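Local coordinates for coat protein (Sulfolobus turreted icosahedral virus, PDB 2BBD), which forms the major building block of the virus capsid, folded as a double jelly roll of the kind found in bacterial and eukaryotic viruses, at residues 50-53 with 54-58; 66-69 with 70-74; 82-85 with 86-90; 251-254 with 255-258. All blocks are in the same frame, centred on the assembly; numbering follows the deposited sequence.

Contact 1: residues 50-53 with 54-58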
# COMPACT_ATOMS: atom_id res chain seq x y z
N THR A 50 21.76 -6.61 -16.58
CA THR A 50 21.36 -5.38 -15.94
C THR A 50 19.95 -5.62 -15.43
O THR A 50 19.05 -5.89 -16.22
CB THR A 50 21.33 -4.22 -16.93
OG1 THR A 50 22.63 -4.04 -17.49
CG2 THR A 50 20.89 -2.93 -16.24
N LEU A 51 19.76 -5.54 -14.12
CA LEU A 51 18.43 -5.76 -13.55
C LEU A 51 17.48 -4.69 -14.07
O LEU A 51 17.90 -3.58 -14.41
CB LEU A 51 18.51 -5.77 -12.02
CG LEU A 51 19.22 -7.04 -11.54
CD1 LEU A 51 19.65 -6.94 -10.09
CD2 LEU A 51 18.29 -8.22 -11.76
N PRO A 52 16.18 -5.01 -14.16
CA PRO A 52 15.17 -4.06 -14.65
C PRO A 52 15.03 -2.77 -13.87
O PRO A 52 15.56 -2.62 -12.77
CB PRO A 52 13.88 -4.89 -14.64
CG PRO A 52 14.11 -5.88 -13.58
CD PRO A 52 15.56 -6.28 -13.75
N SER A 53 14.32 -1.82 -14.46
CA SER A 53 14.10 -0.53 -13.83
C SER A 53 12.97 -0.69 -12.82
O SER A 53 12.44 -1.78 -12.63
CB SER A 53 13.68 0.49 -14.89
OG SER A 53 12.41 0.12 -15.41
N ALA A 54 12.60 0.42 -12.19
CA ALA A 54 11.50 0.43 -11.24
C ALA A 54 10.28 -0.08 -12.03
O ALA A 54 10.19 0.11 -13.24
CB ALA A 54 11.26 1.85 -10.76
N PRO A 55 9.30 -0.68 -11.34
CA PRO A 55 9.18 -0.94 -9.91
C PRO A 55 10.00 -2.09 -9.31
O PRO A 55 9.72 -2.51 -8.18
CB PRO A 55 7.67 -1.13 -9.73
CG PRO A 55 7.31 -1.87 -10.96
CD PRO A 55 8.09 -1.14 -12.05
N PHE A 56 10.98 -2.61 -10.03
CA PHE A 56 11.83 -3.65 -9.45
C PHE A 56 12.61 -2.90 -8.36
O PHE A 56 12.95 -1.73 -8.53
CB PHE A 56 12.79 -4.23 -10.50
CG PHE A 56 13.93 -5.02 -9.90
CD1 PHE A 56 15.08 -4.38 -9.44
CD2 PHE A 56 13.84 -6.41 -9.76
CE1 PHE A 56 16.13 -5.11 -8.85
CE2 PHE A 56 14.88 -7.14 -9.17
CZ PHE A 56 16.02 -6.48 -8.71
N PRO A 57 12.92 -3.56 -7.24
CA PRO A 57 12.64 -4.95 -6.85
C PRO A 57 11.28 -5.21 -6.16
O PRO A 57 10.95 -6.35 -5.84
CB PRO A 57 13.82 -5.27 -5.94
CG PRO A 57 14.00 -3.98 -5.19
CD PRO A 57 13.82 -2.91 -6.26
N TYR A 58 10.49 -4.16 -5.95
CA TYR A 58 9.19 -4.33 -5.29
C TYR A 58 8.25 -5.26 -6.03
O TYR A 58 7.43 -5.93 -5.39
CB TYR A 58 8.49 -2.99 -5.09
CG TYR A 58 9.19 -2.09 -4.10
CD1 TYR A 58 9.43 -2.51 -2.79
CD2 TYR A 58 9.59 -0.80 -4.46
CE1 TYR A 58 10.06 -1.68 -1.88
CE2 TYR A 58 10.22 0.03 -3.55
CZ TYR A 58 10.45 -0.41 -2.26
OH TYR A 58 11.06 0.42 -1.36

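Contact 2: residues 66-69 with 70-74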
# COMPACT_ATOMS: atom_id res chain seq x y z
N LEU A 66 -3.96 -9.24 3.13
CA LEU A 66 -4.05 -9.45 4.57
C LEU A 66 -5.52 -9.49 4.95
O LEU A 66 -6.28 -8.54 4.70
CB LEU A 66 -3.35 -8.32 5.34
CG LEU A 66 -3.37 -8.47 6.86
CD1 LEU A 66 -2.56 -9.71 7.26
CD2 LEU A 66 -2.79 -7.24 7.52
N SER A 67 -5.94 -10.61 5.52
CA SER A 67 -7.32 -10.80 5.90
C SER A 67 -7.47 -11.68 7.14
O SER A 67 -6.54 -12.37 7.55
CB SER A 67 -8.08 -11.43 4.73
OG SER A 67 -7.65 -12.77 4.55
N TYR A 68 -8.66 -11.64 7.74
CA TYR A 68 -8.96 -12.45 8.91
C TYR A 68 -10.41 -12.92 8.81
O TYR A 68 -11.20 -12.36 8.05
CB TYR A 68 -8.76 -11.64 10.21
CG TYR A 68 -9.64 -10.42 10.33
CD1 TYR A 68 -9.35 -9.26 9.62
CD2 TYR A 68 -10.78 -10.44 11.13
CE1 TYR A 68 -10.19 -8.14 9.71
CE2 TYR A 68 -11.61 -9.34 11.23
CZ TYR A 68 -11.32 -8.19 10.51
OH TYR A 68 -12.17 -7.12 10.57
N GLU A 69 -10.73 -13.98 9.55
CA GLU A 69 -12.07 -14.55 9.53
C GLU A 69 -12.53 -14.91 8.14
O GLU A 69 -13.72 -14.86 7.83
CB GLU A 69 -13.06 -13.59 10.18
CG GLU A 69 -13.14 -13.76 11.68
CD GLU A 69 -13.84 -12.61 12.35
OE1 GLU A 69 -14.85 -12.13 11.80
OE2 GLU A 69 -13.37 -12.18 13.43
N GLY A 70 -11.56 -15.25 7.29
CA GLY A 70 -11.86 -15.64 5.92
C GLY A 70 -12.25 -14.57 4.92
O GLY A 70 -11.67 -14.49 3.84
N SER A 71 -13.22 -13.74 5.27
CA SER A 71 -13.71 -12.73 4.33
C SER A 71 -13.40 -11.27 4.60
O SER A 71 -13.75 -10.42 3.79
CB SER A 71 -15.23 -12.87 4.21
OG SER A 71 -15.86 -12.63 5.46
N LYS A 72 -12.75 -10.96 5.71
CA LYS A 72 -12.47 -9.56 6.02
C LYS A 72 -11.07 -9.13 5.59
O LYS A 72 -10.06 -9.63 6.09
CB LYS A 72 -12.71 -9.31 7.50
CG LYS A 72 -14.14 -9.69 7.91
CD LYS A 72 -14.34 -9.62 9.41
CE LYS A 72 -15.78 -9.90 9.79
NZ LYS A 72 -16.00 -9.78 11.26
N THR A 73 -11.02 -8.17 4.67
CA THR A 73 -9.77 -7.67 4.11
C THR A 73 -9.24 -6.37 4.70
O THR A 73 -9.93 -5.35 4.70
CB THR A 73 -9.92 -7.50 2.61
OG1 THR A 73 -10.40 -8.73 2.05
CG2 THR A 73 -8.58 -7.11 1.97
N LEU A 74 -8.01 -6.42 5.20
CA LEU A 74 -7.35 -5.25 5.76
C LEU A 74 -6.47 -4.61 4.69
O LEU A 74 -6.37 -3.39 4.60
CB LEU A 74 -6.49 -5.66 6.96
CG LEU A 74 -7.20 -6.31 8.15
CD1 LEU A 74 -6.20 -6.66 9.24
CD2 LEU A 74 -8.25 -5.36 8.68

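Contact 3: residues 82-85 with 86-90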
# COMPACT_ATOMS: atom_id res chain seq x y z
N LEU A 82 2.53 -1.02 -2.62
CA LEU A 82 2.89 -0.94 -1.21
C LEU A 82 4.35 -0.52 -1.08
O LEU A 82 4.72 0.20 -0.13
CB LEU A 82 2.66 -2.28 -0.51
CG LEU A 82 2.86 -2.32 1.01
CD1 LEU A 82 1.96 -1.27 1.68
CD2 LEU A 82 2.55 -3.72 1.55
N GLY A 83 5.18 -0.97 -2.03
CA GLY A 83 6.60 -0.64 -2.03
C GLY A 83 6.82 0.84 -2.28
O GLY A 83 7.66 1.48 -1.64
N ILE A 84 6.06 1.40 -3.21
CA ILE A 84 6.18 2.82 -3.50
C ILE A 84 5.69 3.60 -2.26
O ILE A 84 6.25 4.63 -1.91
CB ILE A 84 5.39 3.20 -4.78
CG1 ILE A 84 6.07 2.56 -5.99
CG2 ILE A 84 5.34 4.72 -4.96
CD1 ILE A 84 5.25 2.58 -7.26
N LEU A 85 4.66 3.08 -1.59
CA LEU A 85 4.17 3.74 -0.40
C LEU A 85 5.27 3.72 0.66
O LEU A 85 5.47 4.70 1.39
CB LEU A 85 2.91 3.04 0.15
CG LEU A 85 2.25 3.72 1.36
CD1 LEU A 85 1.73 5.10 0.95
CD2 LEU A 85 1.10 2.86 1.88
N MSE A 86 6.01 2.62 0.74
CA MSE A 86 7.10 2.52 1.71
C MSE A 86 8.18 3.55 1.40
O MSE A 86 8.73 4.20 2.29
CB MSE A 86 7.72 1.11 1.68
CG MSE A 86 6.79 0.00 2.13
SE MSE A 86 6.10 0.31 3.92
CE MSE A 86 4.26 0.70 3.44
N TYR A 87 8.49 3.69 0.12
CA TYR A 87 9.50 4.64 -0.33
C TYR A 87 9.18 6.04 0.21
O TYR A 87 10.03 6.69 0.81
CB TYR A 87 9.53 4.67 -1.86
CG TYR A 87 10.34 5.80 -2.46
CD1 TYR A 87 11.71 5.66 -2.71
CD2 TYR A 87 9.73 7.00 -2.81
CE1 TYR A 87 12.44 6.69 -3.30
CE2 TYR A 87 10.45 8.04 -3.39
CZ TYR A 87 11.80 7.88 -3.64
OH TYR A 87 12.48 8.91 -4.23
N TYR A 88 7.95 6.48 0.01
CA TYR A 88 7.54 7.81 0.46
C TYR A 88 7.49 7.97 1.98
O TYR A 88 8.00 8.96 2.53
CB TYR A 88 6.18 8.16 -0.13
CG TYR A 88 6.25 8.62 -1.58
CD1 TYR A 88 6.76 9.87 -1.90
CD2 TYR A 88 5.80 7.81 -2.62
CE1 TYR A 88 6.84 10.31 -3.22
CE2 TYR A 88 5.87 8.23 -3.95
CZ TYR A 88 6.39 9.49 -4.24
OH TYR A 88 6.46 9.94 -5.55
N THR A 89 6.89 6.99 2.66
CA THR A 89 6.74 7.06 4.11
C THR A 89 8.04 6.83 4.89
O THR A 89 8.06 7.01 6.11
CB THR A 89 5.66 6.06 4.58
OG1 THR A 89 6.03 4.73 4.21
CG2 THR A 89 4.32 6.40 3.94
N THR A 90 9.11 6.45 4.20
CA THR A 90 10.39 6.23 4.87
C THR A 90 11.41 7.26 4.40
O THR A 90 12.60 7.15 4.69
CB THR A 90 10.97 4.82 4.57
OG1 THR A 90 11.15 4.68 3.15
CG2 THR A 90 10.03 3.73 5.07

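Contact 4: residues 251-254 with 255-258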
# COMPACT_ATOMS: atom_id res chain seq x y z
N ALA A 251 3.55 18.22 -11.02
CA ALA A 251 4.78 18.78 -10.45
C ALA A 251 4.52 19.42 -9.10
O ALA A 251 5.33 19.30 -8.17
CB ALA A 251 5.39 19.79 -11.41
N ALA A 252 3.40 20.11 -8.97
CA ALA A 252 3.07 20.77 -7.71
C ALA A 252 2.73 19.73 -6.66
O ALA A 252 3.00 19.91 -5.48
CB ALA A 252 1.89 21.72 -7.90
N LEU A 253 2.13 18.63 -7.09
CA LEU A 253 1.76 17.57 -6.17
C LEU A 253 3.06 16.92 -5.68
O LEU A 253 3.25 16.70 -4.47
CB LEU A 253 0.86 16.56 -6.88
CG LEU A 253 0.10 15.50 -6.09
CD1 LEU A 253 -0.73 16.15 -4.98
CD2 LEU A 253 -0.78 14.72 -7.07
N GLN A 254 3.97 16.63 -6.61
CA GLN A 254 5.25 16.02 -6.24
C GLN A 254 6.07 16.96 -5.36
O GLN A 254 6.85 16.51 -4.52
CB GLN A 254 6.06 15.64 -7.49
CG GLN A 254 5.35 14.66 -8.44
CD GLN A 254 6.31 13.95 -9.39
OE1 GLN A 254 7.17 14.58 -10.01
NE2 GLN A 254 6.16 12.63 -9.51
N ALA A 255 5.90 18.27 -5.55
CA ALA A 255 6.63 19.25 -4.74
C ALA A 255 6.10 19.20 -3.32
O ALA A 255 6.85 19.32 -2.35
CB ALA A 255 6.47 20.65 -5.33
N GLU A 256 4.78 19.02 -3.21
CA GLU A 256 4.10 18.93 -1.92
C GLU A 256 4.58 17.68 -1.18
O GLU A 256 4.79 17.71 0.03
CB GLU A 256 2.59 18.86 -2.13
CG GLU A 256 1.78 18.87 -0.84
CD GLU A 256 0.29 19.06 -1.08
OE1 GLU A 256 -0.34 18.16 -1.67
OE2 GLU A 256 -0.25 20.12 -0.68
N ASN A 257 4.74 16.58 -1.92
CA ASN A 257 5.21 15.31 -1.36
C ASN A 257 6.65 15.48 -0.86
O ASN A 257 7.02 14.96 0.19
CB ASN A 257 5.21 14.20 -2.43
CG ASN A 257 3.82 13.84 -2.89
OD1 ASN A 257 3.66 13.16 -3.91
ND2 ASN A 257 2.80 14.27 -2.15
N GLN A 258 7.45 16.21 -1.63
CA GLN A 258 8.84 16.48 -1.29
C GLN A 258 8.91 17.12 0.09
O GLN A 258 9.73 16.75 0.93
CB GLN A 258 9.45 17.43 -2.32
CG GLN A 258 10.89 17.84 -2.04
CD GLN A 258 11.89 16.86 -2.61
OE1 GLN A 258 11.87 16.56 -3.81
NE2 GLN A 258 12.78 16.37 -1.76

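Contact 1: residues 50-53 with 54-58
The Phe56 ring is sandwiched between two prolines. Pro52 CD stands 4.3 Å above its plane on one face, offset toward the rim, while on the opposite face Pro57 CB sits 3.6 Å above the plane, over the ring centre. Leu51 approaches the far end of the ring at a slant, its CD1 lying 3.9 Å from Phe56 CZ. The motif underneath is a type VIa beta turn over Ser53 to Phe56, with the cis peptide bond between Ala54 and Pro55 at its middle. A second cis bond joins Phe56 to Pro57 and lets that proline lie against its own aromatic neighbour. Phe56 CG is anti to the backbone N (chi1 165°), which carries the ring back across the turn toward Pro52, whose CG comes within 3.7 Å of Phe56 CB. The turn belongs to the loop between strands 49-50 and 61-68; Leu51 and Phe56 both also pack on Pro98, and Leu51 reaches Val110 of strand 108-123. A methylpentanediol molecule, probably from the crystallisation liquor, lies beside Pro55. Closing the turn, Phe56 N donates to Ser53 O at 3.1 Å with an N-H...O angle of 152°.

Contact 2: residues 66-69 with 70-74
A tight beta hairpin turns here between strands 61-68 and 72-78, and Tyr68 and Lys72 meet at its end. They form an antiparallel hydrogen-bonded pair, with Tyr68 N giving to Lys72 O at 3.0 Å and Lys72 N giving back to Tyr68 O at 3.1 Å. Next along comes the non-hydrogen-bonded pair Ser67 and Thr73, and beyond it Leu74 N binds Leu66 O at 2.8 Å. The three-residue connection contains a classic gamma turn centred on Gly70, whose phi is positive; its bond from Ser71 N to Glu69 O is weak. Tyr68 holds its CG between the backbone N and the carbonyl carbon (chi1 61°), an orientation that lays the ring over the lysine. Lys72 CB makes a CH-pi contact with one face, 3.7 Å from the centroid of the Tyr68 ring, and the extended chain then slants past the ring, bringing Lys72 CD to 3.3 Å from Tyr68 CE2. At the tip Lys72 NZ forms a salt bridge with Glu69 OE1 at 2.7 Å, met on the syn side and 25° out of the carboxylate plane. Leu74 takes the ring edge, with CD2 3.5 Å from Tyr68 CE1, and its CD1 packs on Leu66 CD2. Leu66 and Leu74 both rest on Leu120 of strand 108-123, and Phe123 of that strand meets the Tyr68 ring edge-to-face. Within its own sheet the hairpin bonds to strand 131-137 through Ser67 and to strand 182-193 through Leu74.

Contact 3: residues 82-85 with 86-90
With CG anti to the carbonyl carbon, the side chain of Met86, a selenomethionine, bends at chi2 (-57°) and again at chi3 (110°), which returns CE to within 3.5 Å of Leu82 CD1. In Thr89, OG1 lies between the backbone N and the carbonyl carbon (chi1 60°), which turns the hydroxyl back to Leu85 O, to which it donates at 2.9 Å. That oxygen also takes the helical bond from Thr89 N at 3.0 Å and is gripped by two donors of one residue. All this lies in the last turns of helix 79-89, a mostly buried helix set between the two jelly rolls: Leu82 faces Trp116 and Phe118 of strand 108-123, while Ile84 reaches Leu215 of strand 210-219. Ile84 and Tyr88 run side by side and point the same way, with Ile84 CG2 3.7 Å from Tyr88 CE2. Tyr87 CD2 stands 3.9 Å above the Tyr88 ring, over its centre. The hydroxyls of both tyrosines are tied down beyond the helix, that of Tyr87 to Ala264 O and that of Tyr88 to Ser270 OG and Tyr266 N. Thr90 has left helical geometry, yet its OG1 still donates to Met86 O at 2.6 Å, with the same OG1 bonded to Asn94 N.

Contact 4: residues 251-254 with 255-258
Glu256 starts its side chain against the preceding turn of helix 250-261, with CB 3.3 Å from Leu253 O and 3.5 Å from Ala252 O. Since CG is anti to the backbone N (chi1 -176°), the extended chain through CG and CD then carries the carboxylate out past Leu253. There OE1 passes 3.9 Å from Leu253 CD1 and is hydrogen-bonded to the hydroxyl of Tyr278. The two side chains cross at a slant, Leu253 itself being buried against strand 270-284. One residue on from Glu256, Asn257 lays its CG 3.3 Å from Leu253 O. The amides of Asn257 and Gln254 find their partners outside the helix, Asn257 ND2 binding Ile272 O and Gln254 NE2 the carbonyl oxygens of Ser270 and Ser267. The main chain is regular alpha helix throughout: Ala255 N binds Ala251 O at 2.9 Å, Glu256 N binds Ala252 O at 3.0 Å, and the next two residues repeat the step. Ala251, Ala252, Ala255 and Gln258 are on the exposed side. Within the second jelly roll the helix joins strand 243-249 to strand 270-284, strands of two different sheets, and it lies against the latter, where Leu253 and Asn257 pack on Ala271, while Gln254 touches the intervening loop at Pro265.

Overall arrangement
From the N terminus the four contacts come strictly in series; none nests in or crosses another. Contact 1 shapes the loop leading into strand 61-68, and contact 2 closes the hairpin at that strand's far end, with centres about 30 Å apart on opposite sides of the chain's centre. Strand 72-78 then runs into helix 79-89, most of which, from Leu82 on, is contact 3. Much later, contact 4 falls in helix 250-261. Contact 3 is the meeting point: Tyr58 CZ of contact 1 lies 3.4 Å from its Gly83 O, and its Tyr88 CE1 lies 4.3 Å from Asn257 CB of contact 4, joining the first jelly roll to the second.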